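Local coordinates for protein L-ornithine N(5)-monooxygenase (Pseudomonas aeruginosa, PDB 3S5W) that hydroxylates the side-chain nitrogen of L-ornithine with FAD, NADPH and oxygen, the first step in making hydroxamate siderophores such as pyoverdin, at residues His31-Val36 against Thr181-Val186; Gly57-Leu62 against Gly441-His446; Leu151-Met156 against Leu165-Arg170. All coordinates share one frame; numbering follows the deposited sequence.

Contact 1 of 3, residues His31-Val36 against Thr181-Val186. With FAD (flavin-adenine dinucleotide), chain C.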
loop_
_atom_site.group_PDB
_atom_site.type_symbol
_atom_site.label_atom_id
_atom_site.label_comp_id
_atom_site.label_asym_id
_atom_site.label_seq_id
_atom_site.Cartn_x
_atom_site.Cartn_y
_atom_site.Cartn_z
ATOM N N HIS A 31 27.325 -6.401 -2.622
ATOM C CA HIS A 31 26.119 -6.911 -3.298
ATOM C C HIS A 31 25.889 -6.181 -4.597
ATOM O O HIS A 31 26.340 -5.048 -4.774
ATOM C CB HIS A 31 24.899 -6.820 -2.369
ATOM C CG HIS A 31 25.088 -7.553 -1.073
ATOM N ND1 HIS A 31 24.935 -8.918 -0.963
ATOM C CD2 HIS A 31 25.468 -7.115 0.152
ATOM C CE1 HIS A 31 25.195 -9.289 0.279
ATOM N NE2 HIS A 31 25.511 -8.212 0.979
ATOM N N ASP A 32 25.197 -6.844 -5.522
ATOM C CA ASP A 32 24.783 -6.209 -6.766
ATOM C C ASP A 32 23.552 -5.318 -6.543
ATOM O O ASP A 32 23.471 -4.224 -7.099
ATOM C CB ASP A 32 24.514 -7.268 -7.853
ATOM C CG ASP A 32 25.802 -7.924 -8.360
ATOM O OD1 ASP A 32 26.715 -7.175 -8.769
ATOM O OD2 ASP A 32 25.893 -9.172 -8.364
ATOM N N LEU A 33 22.615 -5.804 -5.722
ATOM C CA LEU A 33 21.380 -5.080 -5.430
ATOM C C LEU A 33 20.957 -5.321 -4.010
ATOM O O LEU A 33 20.939 -6.465 -3.533
ATOM C CB LEU A 33 20.233 -5.537 -6.368
ATOM C CG LEU A 33 18.877 -4.814 -6.205
ATOM C CD1 LEU A 33 18.919 -3.360 -6.766
ATOM C CD2 LEU A 33 17.746 -5.652 -6.841
ATOM N N ILE A 34 20.587 -4.247 -3.336
ATOM C CA ILE A 34 19.846 -4.378 -2.100
ATOM C C ILE A 34 18.504 -3.660 -2.274
ATOM O O ILE A 34 18.455 -2.587 -2.851
ATOM C CB ILE A 34 20.627 -3.828 -0.869
ATOM C CG1 ILE A 34 21.945 -4.594 -0.707
ATOM C CG2 ILE A 34 19.778 -3.929 0.436
ATOM C CD1 ILE A 34 22.775 -4.121 0.507
ATOM N N GLY A 35 17.441 -4.282 -1.759
ATOM C CA GLY A 35 16.114 -3.691 -1.779
ATOM C C GLY A 35 15.629 -3.337 -0.399
ATOM O O GLY A 35 15.834 -4.087 0.551
ATOM N N VAL A 36 14.999 -2.173 -0.293
ATOM C CA VAL A 36 14.318 -1.779 0.913
ATOM C C VAL A 36 12.868 -2.263 0.764
ATOM O O VAL A 36 12.119 -1.739 -0.100
ATOM C CB VAL A 36 14.333 -0.260 1.089
ATOM C CG1 VAL A 36 13.676 0.120 2.412
ATOM C CG2 VAL A 36 15.759 0.280 0.994
ATOM N N THR A 181 26.588 -2.120 -1.477
ATOM C CA THR A 181 25.889 -2.498 -2.717
ATOM C C THR A 181 26.173 -1.586 -3.910
ATOM O O THR A 181 26.334 -0.382 -3.743
ATOM C CB THR A 181 24.330 -2.594 -2.477
ATOM O OG1 THR A 181 23.700 -3.149 -3.641
ATOM C CG2 THR A 181 23.721 -1.223 -2.191
ATOM N N ARG A 182 26.211 -2.164 -5.113
ATOM C CA ARG A 182 26.321 -1.405 -6.381
ATOM C C ARG A 182 25.011 -0.683 -6.809
ATOM O O ARG A 182 25.031 0.285 -7.584
ATOM C CB ARG A 182 26.787 -2.327 -7.539
ATOM C CG ARG A 182 28.067 -3.149 -7.242
ATOM C CD ARG A 182 28.470 -4.046 -8.404
ATOM N NE ARG A 182 29.827 -4.583 -8.228
ATOM C CZ ARG A 182 30.129 -5.755 -7.656
ATOM N NH1 ARG A 182 29.171 -6.557 -7.186
ATOM N NH2 ARG A 182 31.402 -6.136 -7.564
ATOM N N ALA A 183 23.875 -1.157 -6.305
ATOM C CA ALA A 183 22.563 -0.651 -6.730
ATOM C C ALA A 183 21.531 -0.867 -5.615
ATOM O O ALA A 183 21.677 -1.778 -4.781
ATOM C CB ALA A 183 22.113 -1.359 -8.015
ATOM N N LEU A 184 20.503 -0.026 -5.621
ATOM C CA LEU A 184 19.479 -0.005 -4.594
ATOM C C LEU A 184 18.094 0.069 -5.226
ATOM O O LEU A 184 17.890 0.810 -6.187
ATOM C CB LEU A 184 19.652 1.231 -3.710
ATOM C CG LEU A 184 18.771 1.416 -2.467
ATOM C CD1 LEU A 184 19.080 0.421 -1.335
ATOM C CD2 LEU A 184 18.932 2.841 -1.966
ATOM N N VAL A 185 17.144 -0.672 -4.651
ATOM C CA VAL A 185 15.735 -0.491 -5.057
ATOM C C VAL A 185 14.899 -0.168 -3.806
ATOM O O VAL A 185 14.918 -0.901 -2.838
ATOM C CB VAL A 185 15.204 -1.662 -5.943
ATOM C CG1 VAL A 185 15.263 -2.996 -5.204
ATOM C CG2 VAL A 185 13.758 -1.386 -6.432
ATOM N N VAL A 186 14.233 0.978 -3.823
ATOM C CA VAL A 186 13.500 1.474 -2.659
ATOM C C VAL A 186 11.991 1.230 -2.851
ATOM O O VAL A 186 11.365 1.917 -3.649
ATOM C CB VAL A 186 13.769 2.984 -2.428
ATOM C CG1 VAL A 186 12.999 3.481 -1.235
ATOM C CG2 VAL A 186 15.287 3.228 -2.169
HETATM P PA FAD C . 4.132 -2.745 0.462
HETATM O O1A FAD C . 3.576 -1.659 1.305
HETATM O O2A FAD C . 3.192 -3.938 0.221
HETATM O O5B FAD C . 5.494 -3.321 1.136
HETATM C C5B FAD C . 6.443 -2.418 1.652
HETATM C C4B FAD C . 7.325 -3.265 2.554
HETATM O O4B FAD C . 8.376 -2.449 2.996
HETATM C C3B FAD C . 6.562 -3.705 3.799
HETATM O O3B FAD C . 6.567 -5.116 3.891
HETATM C C2B FAD C . 7.312 -3.047 4.964
HETATM O O2B FAD C . 7.487 -3.931 6.065
HETATM C C1B FAD C . 8.651 -2.765 4.352
HETATM N N9A FAD C . 9.350 -1.591 4.867
HETATM C C8A FAD C . 8.874 -0.289 4.988
HETATM N N7A FAD C . 9.906 0.484 5.439
HETATM C C5A FAD C . 11.005 -0.307 5.570
HETATM C C6A FAD C . 12.308 -0.040 5.986
HETATM N N6A FAD C . 12.738 1.227 6.115
HETATM N N1A FAD C . 13.218 -1.094 6.023
HETATM C C2A FAD C . 12.879 -2.378 5.648
HETATM N N3A FAD C . 11.580 -2.648 5.231
HETATM C C4A FAD C . 10.668 -1.618 5.200
HETATM N N1 FAD C . -3.504 -2.982 -4.387
HETATM C C2 FAD C . -4.200 -3.737 -5.322
HETATM O O2 FAD C . -3.831 -3.770 -6.485
HETATM N N3 FAD C . -5.317 -4.458 -4.955
HETATM C C4 FAD C . -5.766 -4.465 -3.658
HETATM O O4 FAD C . -6.749 -5.167 -3.364
HETATM C C4X FAD C . -5.077 -3.690 -2.706
HETATM N N5 FAD C . -5.516 -3.659 -1.390
HETATM C C5X FAD C . -4.845 -2.887 -0.457
HETATM C C6 FAD C . -5.301 -2.864 0.870
HETATM C C7 FAD C . -4.650 -2.099 1.828
HETATM C C7M FAD C . -5.204 -2.116 3.231
HETATM C C8 FAD C . -3.554 -1.331 1.453
HETATM C C8M FAD C . -2.800 -0.483 2.437
HETATM C C9 FAD C . -3.092 -1.346 0.142
HETATM C C9A FAD C . -3.718 -2.138 -0.830
HETATM N N10 FAD C . -3.270 -2.165 -2.156
HETATM C C10 FAD C . -3.965 -2.927 -3.089
HETATM C "C1'" FAD C . -2.112 -1.341 -2.627
HETATM C "C2'" FAD C . -0.734 -1.848 -2.154
HETATM O "O2'" FAD C . 0.074 -0.666 -2.134
HETATM C "C3'" FAD C . -0.181 -2.850 -3.156
HETATM O "O3'" FAD C . -1.065 -3.975 -3.335
HETATM C "C4'" FAD C . 1.186 -3.419 -2.703
HETATM O "O4'" FAD C . 1.092 -3.844 -1.348
HETATM C "C5'" FAD C . 2.391 -2.469 -2.933
HETATM O "O5'" FAD C . 3.565 -3.251 -2.815
HETATM P P FAD C . 4.979 -2.650 -2.307
HETATM O O1P FAD C . 5.890 -3.845 -2.174
HETATM O O2P FAD C . 5.367 -1.566 -3.275
HETATM O O3P FAD C . 4.630 -2.033 -0.878
#

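Contact 2 of 3, residues Gly57-Leu62 against Gly441-His446. With PO4 (phosphate ion), chain G.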
loop_
_atom_site.group_PDB
_atom_site.type_symbol
_atom_site.label_atom_id
_atom_site.label_comp_id
_atom_site.label_asym_id
_atom_site.label_seq_id
_atom_site.Cartn_x
_atom_site.Cartn_y
_atom_site.Cartn_z
ATOM N N GLY A 57 23.273 -14.293 -16.171
ATOM C CA GLY A 57 24.055 -14.507 -14.944
ATOM C C GLY A 57 23.319 -14.133 -13.663
ATOM O O GLY A 57 22.678 -13.089 -13.603
ATOM N N ALA A 58 23.394 -14.982 -12.643
ATOM C CA ALA A 58 22.764 -14.698 -11.350
ATOM C C ALA A 58 23.446 -13.504 -10.700
ATOM O O ALA A 58 24.675 -13.397 -10.745
ATOM C CB ALA A 58 22.836 -15.902 -10.440
ATOM N N LEU A 59 22.663 -12.595 -10.121
ATOM C CA LEU A 59 23.221 -11.452 -9.381
ATOM C C LEU A 59 23.253 -11.749 -7.892
ATOM O O LEU A 59 22.599 -12.683 -7.432
ATOM C CB LEU A 59 22.439 -10.159 -9.654
ATOM C CG LEU A 59 22.462 -9.563 -11.064
ATOM C CD1 LEU A 59 21.493 -8.403 -11.165
ATOM C CD2 LEU A 59 23.864 -9.121 -11.506
ATOM N N GLU A 60 24.035 -10.969 -7.147
ATOM C CA GLU A 60 24.105 -11.085 -5.693
ATOM C C GLU A 60 23.117 -10.098 -5.057
ATOM O O GLU A 60 23.398 -8.899 -4.973
ATOM C CB GLU A 60 25.539 -10.821 -5.204
ATOM C CG GLU A 60 26.381 -12.094 -5.052
ATOM C CD GLU A 60 26.154 -12.778 -3.711
ATOM O OE1 GLU A 60 25.947 -12.061 -2.706
ATOM O OE2 GLU A 60 26.183 -14.027 -3.656
ATOM N N VAL A 61 21.967 -10.609 -4.601
ATOM C CA VAL A 61 20.825 -9.745 -4.246
ATOM C C VAL A 61 20.281 -10.001 -2.826
ATOM O O VAL A 61 20.189 -11.144 -2.391
ATOM C CB VAL A 61 19.681 -9.850 -5.337
ATOM C CG1 VAL A 61 18.524 -8.951 -5.016
ATOM C CG2 VAL A 61 20.215 -9.501 -6.730
ATOM N N LEU A 62 19.939 -8.926 -2.119
ATOM C CA LEU A 62 19.230 -9.008 -0.835
ATOM C C LEU A 62 18.019 -8.075 -0.789
ATOM O O LEU A 62 18.087 -6.932 -1.250
ATOM C CB LEU A 62 20.130 -8.631 0.346
ATOM C CG LEU A 62 21.296 -9.530 0.768
ATOM C CD1 LEU A 62 21.988 -8.866 1.961
ATOM C CD2 LEU A 62 20.817 -10.903 1.144
ATOM N N GLY A 441 15.601 -5.488 -16.184
ATOM C CA GLY A 441 16.292 -5.200 -17.457
ATOM C C GLY A 441 17.255 -4.025 -17.351
ATOM O O GLY A 441 18.423 -4.108 -17.778
ATOM N N SER A 442 16.767 -2.922 -16.810
ATOM C CA SER A 442 17.585 -1.737 -16.624
ATOM C C SER A 442 18.795 -2.046 -15.710
ATOM O O SER A 442 19.915 -1.612 -15.989
ATOM C CB SER A 442 16.744 -0.626 -16.027
ATOM O OG SER A 442 17.530 0.506 -15.696
ATOM N N LEU A 443 18.551 -2.772 -14.620
ATOM C CA LEU A 443 19.596 -3.105 -13.652
ATOM C C LEU A 443 20.715 -3.908 -14.293
ATOM O O LEU A 443 21.893 -3.564 -14.102
ATOM C CB LEU A 443 19.024 -3.853 -12.446
ATOM C CG LEU A 443 20.010 -4.319 -11.369
ATOM C CD1 LEU A 443 20.738 -3.129 -10.739
ATOM C CD2 LEU A 443 19.306 -5.119 -10.295
ATOM N N TYR A 444 20.357 -4.958 -15.044
ATOM C CA TYR A 444 21.362 -5.748 -15.776
ATOM C C TYR A 444 22.128 -4.881 -16.769
ATOM O O TYR A 444 23.345 -5.010 -16.874
ATOM C CB TYR A 444 20.756 -6.951 -16.504
ATOM C CG TYR A 444 20.678 -8.212 -15.679
ATOM C CD1 TYR A 444 21.789 -9.059 -15.548
ATOM C CD2 TYR A 444 19.499 -8.568 -15.037
ATOM C CE1 TYR A 444 21.716 -10.225 -14.802
ATOM C CE2 TYR A 444 19.411 -9.720 -14.281
ATOM C CZ TYR A 444 20.517 -10.554 -14.165
ATOM O OH TYR A 444 20.413 -11.701 -13.419
ATOM N N GLN A 445 21.422 -4.008 -17.481
ATOM C CA GLN A 445 22.055 -3.079 -18.415
ATOM C C GLN A 445 23.052 -2.158 -17.696
ATOM O O GLN A 445 24.153 -1.922 -18.201
ATOM C CB GLN A 445 20.992 -2.277 -19.185
ATOM C CG GLN A 445 21.515 -1.281 -20.248
ATOM C CD GLN A 445 22.412 -1.926 -21.326
ATOM O OE1 GLN A 445 22.149 -3.036 -21.806
ATOM N NE2 GLN A 445 23.480 -1.222 -21.699
ATOM N N HIS A 446 22.674 -1.653 -16.522
ATOM C CA HIS A 446 23.568 -0.814 -15.732
ATOM C C HIS A 446 24.794 -1.573 -15.196
ATOM O O HIS A 446 25.909 -1.047 -15.232
ATOM C CB HIS A 446 22.827 -0.142 -14.577
ATOM C CG HIS A 446 23.740 0.481 -13.565
ATOM N ND1 HIS A 446 24.303 1.726 -13.740
ATOM C CD2 HIS A 446 24.206 0.021 -12.378
ATOM C CE1 HIS A 446 25.070 2.010 -12.701
ATOM N NE2 HIS A 446 25.030 0.993 -11.861
HETATM P P PO4 G . 24.786 4.387 -16.027
HETATM O O1 PO4 G . 23.885 3.164 -16.011
HETATM O O2 PO4 G . 25.276 4.673 -14.620
HETATM O O3 PO4 G . 25.955 4.115 -16.944
HETATM O O4 PO4 G . 24.035 5.594 -16.551
HETATM O O HOH W 1 19.874 -12.471 -10.597
#

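Contact 3 of 3, residues Leu151-Met156 against Leu165-Arg170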
loop_
_atom_site.group_PDB
_atom_site.type_symbol
_atom_site.label_atom_id
_atom_site.label_comp_id
_atom_site.label_asym_id
_atom_site.label_seq_id
_atom_site.Cartn_x
_atom_site.Cartn_y
_atom_site.Cartn_z
ATOM N N LEU A 151 17.626 2.031 7.891
ATOM C CA LEU A 151 17.539 3.364 8.496
ATOM C C LEU A 151 17.993 4.491 7.559
ATOM O O LEU A 151 17.419 5.573 7.561
ATOM C CB LEU A 151 18.328 3.412 9.820
ATOM C CG LEU A 151 18.047 2.337 10.886
ATOM C CD1 LEU A 151 19.085 2.388 12.017
ATOM C CD2 LEU A 151 16.651 2.471 11.473
ATOM N N ARG A 152 19.038 4.246 6.780
ATOM C CA ARG A 152 19.591 5.266 5.873
ATOM C C ARG A 152 20.542 4.655 4.857
ATOM O O ARG A 152 21.082 3.573 5.064
ATOM C CB ARG A 152 20.320 6.390 6.647
ATOM C CG ARG A 152 21.577 5.937 7.363
ATOM C CD ARG A 152 22.243 7.078 8.194
ATOM N NE ARG A 152 23.252 6.499 9.088
ATOM C CZ ARG A 152 22.989 5.992 10.286
ATOM N NH1 ARG A 152 21.757 6.016 10.768
ATOM N NH2 ARG A 152 23.964 5.468 11.006
ATOM N N ILE A 153 20.756 5.381 3.770
ATOM C CA ILE A 153 21.650 4.963 2.713
ATOM C C ILE A 153 22.692 6.051 2.602
ATOM O O ILE A 153 22.332 7.222 2.507
ATOM C CB ILE A 153 20.915 4.847 1.359
ATOM C CG1 ILE A 153 19.623 4.026 1.515
ATOM C CG2 ILE A 153 21.842 4.259 0.280
ATOM C CD1 ILE A 153 19.842 2.589 1.958
ATOM N N GLU A 154 23.964 5.651 2.630
ATOM C CA GLU A 154 25.099 6.579 2.533
ATOM C C GLU A 154 25.978 6.295 1.307
ATOM O O GLU A 154 26.152 5.141 0.914
ATOM C CB GLU A 154 25.964 6.499 3.785
ATOM C CG GLU A 154 25.330 7.097 5.031
ATOM C CD GLU A 154 26.059 6.668 6.295
ATOM O OE1 GLU A 154 27.123 6.011 6.182
ATOM O OE2 GLU A 154 25.561 6.978 7.401
ATOM N N PRO A 155 26.539 7.361 0.705
ATOM C CA PRO A 155 27.448 7.212 -0.432
ATOM C C PRO A 155 28.822 6.672 -0.034
ATOM O O PRO A 155 29.391 7.132 0.944
ATOM C CB PRO A 155 27.590 8.645 -0.946
ATOM C CG PRO A 155 27.284 9.510 0.225
ATOM C CD PRO A 155 26.237 8.777 0.996
ATOM N N MET A 156 29.335 5.691 -0.767
ATOM C CA MET A 156 30.725 5.275 -0.612
ATOM C C MET A 156 31.607 5.952 -1.666
ATOM O O MET A 156 31.621 5.544 -2.838
ATOM C CB MET A 156 30.863 3.761 -0.666
ATOM C CG MET A 156 31.288 3.145 0.653
ATOM S SD MET A 156 31.676 1.376 0.551
ATOM C CE MET A 156 33.003 1.326 -0.671
ATOM N N LEU A 165 27.066 1.988 -2.336
ATOM C CA LEU A 165 26.210 2.569 -1.334
ATOM C C LEU A 165 26.318 1.755 -0.078
ATOM O O LEU A 165 26.447 0.541 -0.137
ATOM C CB LEU A 165 24.743 2.627 -1.830
ATOM C CG LEU A 165 24.429 3.555 -3.007
ATOM C CD1 LEU A 165 23.052 3.208 -3.570
ATOM C CD2 LEU A 165 24.513 5.044 -2.616
ATOM N N ARG A 166 26.285 2.445 1.053
ATOM C CA ARG A 166 26.274 1.800 2.352
ATOM C C ARG A 166 24.825 1.757 2.810
ATOM O O ARG A 166 24.180 2.804 2.897
ATOM C CB ARG A 166 27.095 2.608 3.375
ATOM C CG ARG A 166 28.599 2.543 3.181
ATOM C CD ARG A 166 29.330 3.749 3.873
ATOM N NE ARG A 166 28.916 3.934 5.268
ATOM C CZ ARG A 166 29.402 3.250 6.302
ATOM N NH1 ARG A 166 30.341 2.337 6.110
ATOM N NH2 ARG A 166 28.953 3.479 7.534
ATOM N N VAL A 167 24.319 0.556 3.083
ATOM C CA VAL A 167 22.956 0.403 3.568
ATOM C C VAL A 167 23.021 0.083 5.053
ATOM O O VAL A 167 23.583 -0.942 5.442
ATOM C CB VAL A 167 22.190 -0.719 2.777
ATOM C CG1 VAL A 167 20.744 -0.868 3.295
ATOM C CG2 VAL A 167 22.233 -0.462 1.257
ATOM N N ILE A 168 22.447 0.957 5.873
ATOM C CA ILE A 168 22.476 0.812 7.314
ATOM C C ILE A 168 21.116 0.307 7.803
ATOM O O ILE A 168 20.102 0.961 7.601
ATOM C CB ILE A 168 22.801 2.179 8.041
ATOM C CG1 ILE A 168 24.236 2.671 7.770
ATOM C CG2 ILE A 168 22.667 2.005 9.549
ATOM C CD1 ILE A 168 24.541 3.131 6.397
ATOM N N SER A 169 21.107 -0.837 8.462
ATOM C CA SER A 169 19.872 -1.389 8.991
ATOM C C SER A 169 19.999 -1.766 10.473
ATOM O O SER A 169 21.119 -1.853 11.020
ATOM C CB SER A 169 19.405 -2.587 8.136
ATOM O OG SER A 169 20.304 -3.686 8.201
ATOM N N ARG A 170 18.855 -1.978 11.115
ATOM C CA ARG A 170 18.792 -2.373 12.503
ATOM C C ARG A 170 17.937 -3.642 12.547
ATOM O O ARG A 170 16.885 -3.698 11.894
ATOM C CB ARG A 170 18.160 -1.251 13.344
ATOM C CG ARG A 170 18.019 -1.594 14.850
ATOM C CD ARG A 170 17.562 -0.411 15.727
ATOM N NE ARG A 170 16.215 0.064 15.405
ATOM C CZ ARG A 170 15.918 1.314 15.039
ATOM N NH1 ARG A 170 16.869 2.247 14.956
ATOM N NH2 ARG A 170 14.660 1.642 14.766
#

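Contact 1 of 3, residues His31-Val36 against Thr181-Val186
Val185 pushes its CG1 branch into the hollow that Gly35 leaves in the neighbouring strand, and the methyl comes within 3.6 Å of Gly35 CA. The torsion matters here: CG1 stands between the backbone N and the carbonyl carbon (chi1 61°), which turns it toward 31-36. The same methyl meets Leu33 CD2 at 4.0 Å, while Leu33 CD1 reaches over to the methyl of Ala183, so on this side of the sheet the leucine fork fills the groove between Ala183 and Val185. Helix 432-447 closes over that side, with Leu443 resting on both Leu33 and Ala183. Strands 33-36 and 183-186 run parallel, 19° apart, inside the mixed sheet of the FAD-binding, Rossmann-like part of the enzyme. Val36 ends its strand at the cofactor, and its CG1 lies 3.8 Å from C6A of the FAD adenine. The other branch, CG2, touches Leu184 CD1 (4.1 Å). On the same face, back toward the strand's start, Ile34 lays CG1 and CD1 across Thr181, CG1 coming to 3.6 Å from Thr181 CB. The threonine hydroxyl is turned forward along its own chain and donates to Ala183 O (OG1 to O 2.7 Å), an oxygen that also takes the N-H of Ile34. Beyond it lies the more open end, where Arg182 runs beside Asp32 and points the same way. Their salt bridge, Arg182 NH1 to Asp32 OD1 at 3.0 Å, is a weak hydrogen bond bent to 124° at the hydrogen; the other carboxylate oxygen, Asp32 OD2, is held by the backbone N of Glu60.

Contact 2 of 3, residues Gly57-Leu62 against Gly441-His446
Tyr444 OH is gripped from two directions: it donates to Gly57 O at 2.7 Å, and it accepts a hydrogen bond from a water that itself takes the N-H of Leu59. The helix 432-447, close to the C-terminus of the chain, is thereby fastened to the turn between helix 40-56 and strand 61-65, the first helix-to-strand connection of the Rossmann-like FAD-binding fold. Gly57 is the residue at which the chain leaves helix 40-56, with a positive phi of 91°. Its carbonyl oxygen lies at the edge of the tyrosine ring, near the ring plane, and the hydroxyl approaches it tilted from the carbonyl plane. Water and carbonyl together tie the phenol to both ends of the short Gly57-Leu59 turn.

Leu59 supplies the apolar half of the contact. With CG anti to its carbonyl carbon (chi1 -66°), its side chain slides past that of Tyr444 in the opposite direction, laying Leu59 CD1 over one face of the Tyr444 ring in a CH-pi contact, offset toward the rim, 4.0 Å from the centroid and 17° off the normal. Leu59 CG sits nearer the hydroxyl end, 3.8 Å from Tyr444 CZ. One residue earlier on the helix, Leu443 meets the same leucine methyl, and it also packs on Leu33 and Leu49; Tyr444 in turn lies against Leu49, Arg52 and Gln56 of helix 40-56. On another side of the helix, His446 binds a phosphate ion, probably from the crystallisation liquor and also held by Arg401. The ion lies at the edge of the imidazole, and the N-H of His446 ND1 points almost straight at phosphate O1, 2.7 Å away.

Contact 3 of 3, residues Leu151-Met156 against Leu165-Arg170
A bend at chi3 (50°) in Arg166 and an extended Glu154 chain beyond CG bring guanidinium and carboxylate together, almost coplanar, across the antiparallel hairpin of strands 148-158 and 161-171. Arg166 NE gives Glu154 OE1 a straight bond of 2.9 Å, nearly along the C-O axis; the second link, from Arg166 NH2 to the same oxygen, is long and weak. Arg152 NE donates to the other oxygen, Glu154 OE2, at 2.9 Å, on its anti side and well out of the carboxylate plane. One carboxylate thus serves two arginines, which would probably help it keep its negative charge. Ile168 lies beneath this network: its CG2 sits over one face of the Arg152 guanidinium and its CD1 is 3.9 Å from Glu154 CD.

The backbone carries a classic beta bulge, in which Leu151 and Arg152 both face Ile168. Leu151 N donates to Ile168 O and Ile168 N to Arg152 O. On the opposite face the pairing is apolar, Ile153 sending CD1 against Val167 CG1 at 3.8 Å and CG2 against Leu165 CB; Leu184 of strand 183-186 packs on both Ile153 and Leu165. Near the hairpin turn the Met156 and Arg166 side chains cross at about a right angle, CG against CG. At the other end Leu151 meets Arg170 at about a right angle, its CD2 methyl over a face of the guanidinium, 3.5 Å from Arg170 NH1.

In the fold
The three contacts lie in or against one mixed sheet, with contact 1 in the middle. Contact 1 and contact 2 have centres about 10 Å apart and share the sheet through neighbouring strands 30-36 and 61-65, with Gly35 N hydrogen-bonded to Leu62 O at 2.8 Å. Contact 3 joins on through Thr181, whose O takes the N-H of Leu165 at 2.9 Å; its centre is also about 10 Å from that of contact 1. Contacts 2 and 3 do not touch, their nearest atoms being about 8 Å apart. FAD meets contact 1 directly at Val36, whose side chain is about 4 Å from that of the FAD-binding Val150, just before contact 3; contact 2 lies away from the cofactor and substrate sites.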